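Insecticidal Delta-Endotoxin Cry8Ea1 (Bacillus Thuringiensis, PDB 3EB7) is an insecticidal crystal toxin active against underground beetle larvae, probably killing by inserting its helical N-terminal domain into gut-cell membranes to form pores. Local coordinates at residues N296-S308 and T317-I329. Numbering follows the deposited sequence.
Sequences NYLKKWIGHQISS and TQTYGTTSGSSVI. With SO4 (sulfate ion), chain E.
His304 and Tyr320 form a hydrogen-bonded pair of the antiparallel hairpin 296-310/316-321, and their side chains project in the same direction next to one another. Their ring planes differ by only 18°, yet the centroids are 5.0 Å apart, so the rings are slid past each other with little stacking; instead CB of Tyr320 sits over the imidazole face, 3.9 Å from its centroid, as a CH-pi contact. The histidine's chi1 of 66° sets CG between its own backbone N and carbonyl carbon, bringing the imidazole alongside the tyrosine. Both ring nitrogens are bound: Trp301 NE1 donates to His304 ND1, 3.0 Å away, with ND1 in the indole plane but NE1 32° out of the imidazole plane, and NE2 bonds the carbonyl of Val419. CG2 of Ile306 meets the edge of the phenol ring at CE2, 4.1 Å away. On the other face, Ser307 OG and Thr317 OG1 share a 2.6 Å hydrogen bond, and Gln305 CG packs on Thr317 CG2.

Reciprocal backbone bonds join His304 with Tyr320 and Ile306 with Gln318. The ladder ends at Thr322 N to Ile302 O, 2.8 Å, beside the close Gly303-Gly321 pair, whose CA atoms are 3.9 Å apart. CD1 of Ile302 reaches CB of Ser327 and CG2 of Val328 in the returning loop.

On its other side strand 296-310 carries a classic beta bulge, Ile302 and Gly303 lying opposite Tyr286 of strand 278-292. The hairpin edges a four-stranded Greek-key sheet (order 3-2-1-4) of the beta-prism domain of three-domain Cry toxins; strand 414-422 packs against the His304-Tyr320 face through Tyr418 and Thr420.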
loop_
_atom_site.group_PDB
_atom_site.type_symbol
_atom_site.label_atom_id
_atom_site.label_comp_id
_atom_site.label_asym_id
_atom_site.label_seq_id
_atom_site.Cartn_x
_atom_site.Cartn_y
_atom_site.Cartn_z
ATOM N N ASN A 296 42.975 5.667 -5.684
ATOM C CA ASN A 296 41.577 5.546 -5.998
ATOM C C ASN A 296 41.112 4.132 -5.718
ATOM O O ASN A 296 41.629 3.158 -6.282
ATOM C CB ASN A 296 41.328 5.930 -7.453
ATOM C CG ASN A 296 41.135 7.395 -7.621
ATOM O OD1 ASN A 296 41.740 8.194 -6.919
ATOM N ND2 ASN A 296 40.266 7.771 -8.533
ATOM N N TYR A 297 40.115 4.014 -4.863
ATOM C CA TYR A 297 39.584 2.684 -4.585
ATOM C C TYR A 297 38.162 2.746 -4.114
ATOM O O TYR A 297 37.756 3.701 -3.446
ATOM C CB TYR A 297 40.432 1.940 -3.538
ATOM C CG TYR A 297 40.560 2.670 -2.219
ATOM C CD1 TYR A 297 41.630 3.517 -1.984
ATOM C CD2 TYR A 297 39.595 2.532 -1.226
ATOM C CE1 TYR A 297 41.766 4.191 -0.756
ATOM C CE2 TYR A 297 39.713 3.215 0.013
ATOM C CZ TYR A 297 40.802 4.040 0.229
ATOM O OH TYR A 297 40.949 4.690 1.426
ATOM N N LEU A 298 37.439 1.683 -4.465
ATOM C CA LEU A 298 36.060 1.479 -4.066
ATOM C C LEU A 298 35.933 0.220 -3.190
ATOM O O LEU A 298 36.196 -0.914 -3.649
ATOM C CB LEU A 298 35.150 1.402 -5.316
ATOM C CG LEU A 298 33.633 1.162 -5.217
ATOM C CD1 LEU A 298 32.907 2.289 -4.442
ATOM C CD2 LEU A 298 33.003 0.911 -6.642
ATOM N N LYS A 299 35.536 0.424 -1.943
ATOM C CA LYS A 299 35.125 -0.708 -1.115
ATOM C C LYS A 299 33.603 -0.762 -1.112
ATOM O O LYS A 299 32.928 0.181 -0.671
ATOM C CB LYS A 299 35.635 -0.582 0.297
ATOM C CG LYS A 299 37.068 -0.831 0.476
ATOM C CD LYS A 299 37.415 -0.349 1.879
ATOM C CE LYS A 299 38.634 -1.001 2.393
ATOM N NZ LYS A 299 39.166 -0.123 3.486
ATOM N N LYS A 300 33.064 -1.874 -1.605
ATOM C CA LYS A 300 31.655 -1.915 -1.961
ATOM C C LYS A 300 30.972 -3.196 -1.499
ATOM O O LYS A 300 31.613 -4.183 -1.225
ATOM C CB LYS A 300 31.479 -1.701 -3.477
ATOM C CG LYS A 300 32.199 -2.702 -4.343
ATOM C CD LYS A 300 31.751 -2.552 -5.816
ATOM C CE LYS A 300 32.750 -3.142 -6.841
ATOM N NZ LYS A 300 32.749 -4.608 -6.747
ATOM N N TRP A 301 29.655 -3.133 -1.422
ATOM C CA TRP A 301 28.770 -4.229 -1.059
ATOM C C TRP A 301 28.765 -5.217 -2.235
ATOM O O TRP A 301 28.215 -4.905 -3.341
ATOM C CB TRP A 301 27.384 -3.595 -0.864
ATOM C CG TRP A 301 26.200 -4.478 -0.441
ATOM C CD1 TRP A 301 25.915 -5.782 -0.826
ATOM C CD2 TRP A 301 25.106 -4.065 0.402
ATOM N NE1 TRP A 301 24.722 -6.193 -0.238
ATOM C CE2 TRP A 301 24.202 -5.159 0.498
ATOM C CE3 TRP A 301 24.799 -2.874 1.076
ATOM C CZ2 TRP A 301 23.036 -5.101 1.271
ATOM C CZ3 TRP A 301 23.639 -2.820 1.849
ATOM C CH2 TRP A 301 22.768 -3.937 1.933
ATOM N N ILE A 302 29.418 -6.364 -2.025
ATOM C CA ILE A 302 29.488 -7.443 -3.032
ATOM C C ILE A 302 28.593 -8.670 -2.738
ATOM O O ILE A 302 28.510 -9.585 -3.556
ATOM C CB ILE A 302 30.944 -7.957 -3.306
ATOM C CG1 ILE A 302 31.550 -8.590 -2.041
ATOM C CG2 ILE A 302 31.812 -6.872 -3.875
ATOM C CD1 ILE A 302 32.910 -9.328 -2.266
ATOM N N GLY A 303 27.940 -8.691 -1.584
ATOM C CA GLY A 303 27.031 -9.776 -1.216
ATOM C C GLY A 303 26.488 -9.512 0.168
ATOM O O GLY A 303 27.010 -8.648 0.886
ATOM N N HIS A 304 25.420 -10.208 0.544
ATOM C CA HIS A 304 24.838 -10.088 1.883
ATOM C C HIS A 304 24.080 -11.335 2.269
ATOM O O HIS A 304 23.717 -12.166 1.439
ATOM C CB HIS A 304 23.936 -8.845 2.023
ATOM C CG HIS A 304 22.692 -8.873 1.187
ATOM N ND1 HIS A 304 22.661 -8.431 -0.120
ATOM C CD2 HIS A 304 21.424 -9.250 1.487
ATOM C CE1 HIS A 304 21.437 -8.567 -0.599
ATOM N NE2 HIS A 304 20.658 -9.033 0.362
ATOM N N GLN A 305 23.845 -11.438 3.560
ATOM C CA GLN A 305 23.076 -12.506 4.148
ATOM C C GLN A 305 21.960 -11.807 4.905
ATOM O O GLN A 305 22.192 -10.881 5.667
ATOM C CB GLN A 305 23.993 -13.318 5.075
ATOM C CG GLN A 305 23.537 -14.723 5.282
ATOM C CD GLN A 305 24.067 -15.363 6.549
ATOM O OE1 GLN A 305 24.744 -16.366 6.481
ATOM N NE2 GLN A 305 23.744 -14.802 7.699
ATOM N N ILE A 306 20.735 -12.193 4.668
ATOM C CA ILE A 306 19.618 -11.475 5.252
ATOM C C ILE A 306 18.679 -12.442 5.944
ATOM O O ILE A 306 18.375 -13.508 5.411
ATOM C CB ILE A 306 18.857 -10.595 4.179
ATOM C CG1 ILE A 306 17.682 -9.829 4.829
ATOM C CG2 ILE A 306 18.392 -11.443 2.958
ATOM C CD1 ILE A 306 17.154 -8.698 3.967
ATOM N N SER A 307 18.227 -12.072 7.142
ATOM C CA SER A 307 17.264 -12.876 7.883
ATOM C C SER A 307 16.010 -12.066 8.067
ATOM O O SER A 307 16.068 -10.851 8.369
ATOM C CB SER A 307 17.812 -13.303 9.255
ATOM O OG SER A 307 18.958 -14.138 9.140
ATOM N N SER A 308 14.875 -12.745 7.884
ATOM C CA SER A 308 13.540 -12.199 8.185
ATOM C C SER A 308 12.645 -13.224 8.857
ATOM O O SER A 308 12.928 -14.449 8.884
ATOM C CB SER A 308 12.851 -11.712 6.908
ATOM O OG SER A 308 12.874 -12.718 5.909
ATOM N N THR A 317 16.770 -17.404 6.399
ATOM C CA THR A 317 17.959 -16.718 6.020
ATOM C C THR A 317 18.301 -17.038 4.587
ATOM O O THR A 317 18.402 -18.211 4.218
ATOM C CB THR A 317 19.147 -17.060 6.950
ATOM O OG1 THR A 317 18.854 -16.633 8.279
ATOM C CG2 THR A 317 20.398 -16.353 6.520
ATOM N N GLN A 318 18.464 -15.998 3.767
ATOM C CA GLN A 318 18.948 -16.191 2.408
ATOM C C GLN A 318 20.235 -15.400 2.189
ATOM O O GLN A 318 20.561 -14.466 2.920
ATOM C CB GLN A 318 17.887 -15.829 1.347
ATOM C CG GLN A 318 16.414 -16.164 1.719
ATOM C CD GLN A 318 15.948 -17.645 1.510
ATOM O OE1 GLN A 318 16.677 -18.516 0.972
ATOM N NE2 GLN A 318 14.701 -17.921 1.942
ATOM N N THR A 319 20.950 -15.791 1.151
ATOM C CA THR A 319 22.246 -15.273 0.801
ATOM C C THR A 319 22.123 -14.683 -0.584
ATOM O O THR A 319 21.374 -15.215 -1.413
ATOM C CB THR A 319 23.233 -16.460 0.834
ATOM O OG1 THR A 319 23.942 -16.418 2.066
ATOM C CG2 THR A 319 24.213 -16.441 -0.270
ATOM N N TYR A 320 22.848 -13.584 -0.826
ATOM C CA TYR A 320 22.939 -12.945 -2.146
ATOM C C TYR A 320 24.341 -12.507 -2.433
ATOM O O TYR A 320 25.018 -12.014 -1.536
ATOM C CB TYR A 320 22.075 -11.677 -2.199
ATOM C CG TYR A 320 20.600 -11.939 -2.195
ATOM C CD1 TYR A 320 19.912 -12.058 -3.396
ATOM C CD2 TYR A 320 19.886 -12.058 -1.000
ATOM C CE1 TYR A 320 18.564 -12.259 -3.419
ATOM C CE2 TYR A 320 18.517 -12.287 -1.022
ATOM C CZ TYR A 320 17.887 -12.404 -2.241
ATOM O OH TYR A 320 16.547 -12.628 -2.317
ATOM N N GLY A 321 24.757 -12.669 -3.682
ATOM C CA GLY A 321 26.036 -12.174 -4.147
ATOM C C GLY A 321 27.203 -13.020 -3.687
ATOM O O GLY A 321 27.078 -14.246 -3.550
ATOM N N THR A 322 28.343 -12.373 -3.476
ATOM C CA THR A 322 29.523 -13.046 -2.987
ATOM C C THR A 322 29.604 -12.892 -1.480
ATOM O O THR A 322 29.564 -11.777 -0.944
ATOM C CB THR A 322 30.762 -12.488 -3.680
ATOM O OG1 THR A 322 30.620 -12.727 -5.080
ATOM C CG2 THR A 322 32.081 -13.149 -3.175
ATOM N N THR A 323 29.665 -14.023 -0.788
ATOM C CA THR A 323 29.740 -14.003 0.671
ATOM C C THR A 323 30.869 -14.875 1.206
ATOM O O THR A 323 30.871 -15.205 2.362
ATOM C CB THR A 323 28.396 -14.428 1.342
ATOM O OG1 THR A 323 28.131 -15.810 1.044
ATOM C CG2 THR A 323 27.206 -13.555 0.860
ATOM N N SER A 324 31.819 -15.265 0.366
ATOM C CA SER A 324 32.990 -16.007 0.825
ATOM C C SER A 324 34.101 -15.859 -0.217
ATOM O O SER A 324 33.852 -15.462 -1.365
ATOM C CB SER A 324 32.671 -17.513 1.000
ATOM O OG SER A 324 32.422 -18.121 -0.284
ATOM N N GLY A 325 35.319 -16.195 0.186
ATOM C CA GLY A 325 36.424 -16.311 -0.741
ATOM C C GLY A 325 37.331 -15.115 -0.638
ATOM O O GLY A 325 37.132 -14.243 0.214
ATOM N N SER A 326 38.306 -15.066 -1.549
ATOM C CA SER A 326 39.353 -14.070 -1.539
ATOM C C SER A 326 38.859 -12.647 -1.786
ATOM O O SER A 326 39.551 -11.688 -1.418
ATOM C CB SER A 326 40.424 -14.442 -2.560
ATOM O OG SER A 326 39.892 -14.546 -3.880
ATOM N N SER A 327 37.689 -12.484 -2.412
ATOM C CA SER A 327 37.190 -11.130 -2.703
ATOM C C SER A 327 36.649 -10.433 -1.460
ATOM O O SER A 327 36.563 -9.222 -1.438
ATOM C CB SER A 327 36.078 -11.150 -3.748
ATOM O OG SER A 327 36.581 -11.289 -5.055
ATOM N N VAL A 328 36.250 -11.198 -0.448
ATOM C CA VAL A 328 35.583 -10.650 0.738
ATOM C C VAL A 328 36.652 -10.120 1.668
ATOM O O VAL A 328 37.454 -10.898 2.207
ATOM C CB VAL A 328 34.735 -11.726 1.463
ATOM C CG1 VAL A 328 34.167 -11.197 2.796
ATOM C CG2 VAL A 328 33.625 -12.245 0.551
ATOM N N ILE A 329 36.725 -8.800 1.833
ATOM C CA ILE A 329 37.803 -8.287 2.694
ATOM C C ILE A 329 37.300 -7.821 4.031
ATOM O O ILE A 329 38.080 -7.653 4.972
ATOM C CB ILE A 329 38.744 -7.245 1.991
ATOM C CG1 ILE A 329 37.969 -6.107 1.297
ATOM C CG2 ILE A 329 39.659 -7.973 0.976
ATOM C CD1 ILE A 329 37.528 -4.978 2.222
HETATM S S SO4 E . 42.678 -0.720 3.232
HETATM O O1 SO4 E . 44.129 -0.731 3.073
HETATM O O2 SO4 E . 42.331 -1.218 4.563
HETATM O O3 SO4 E . 42.255 0.675 3.041
HETATM O O4 SO4 E . 42.002 -1.569 2.245
#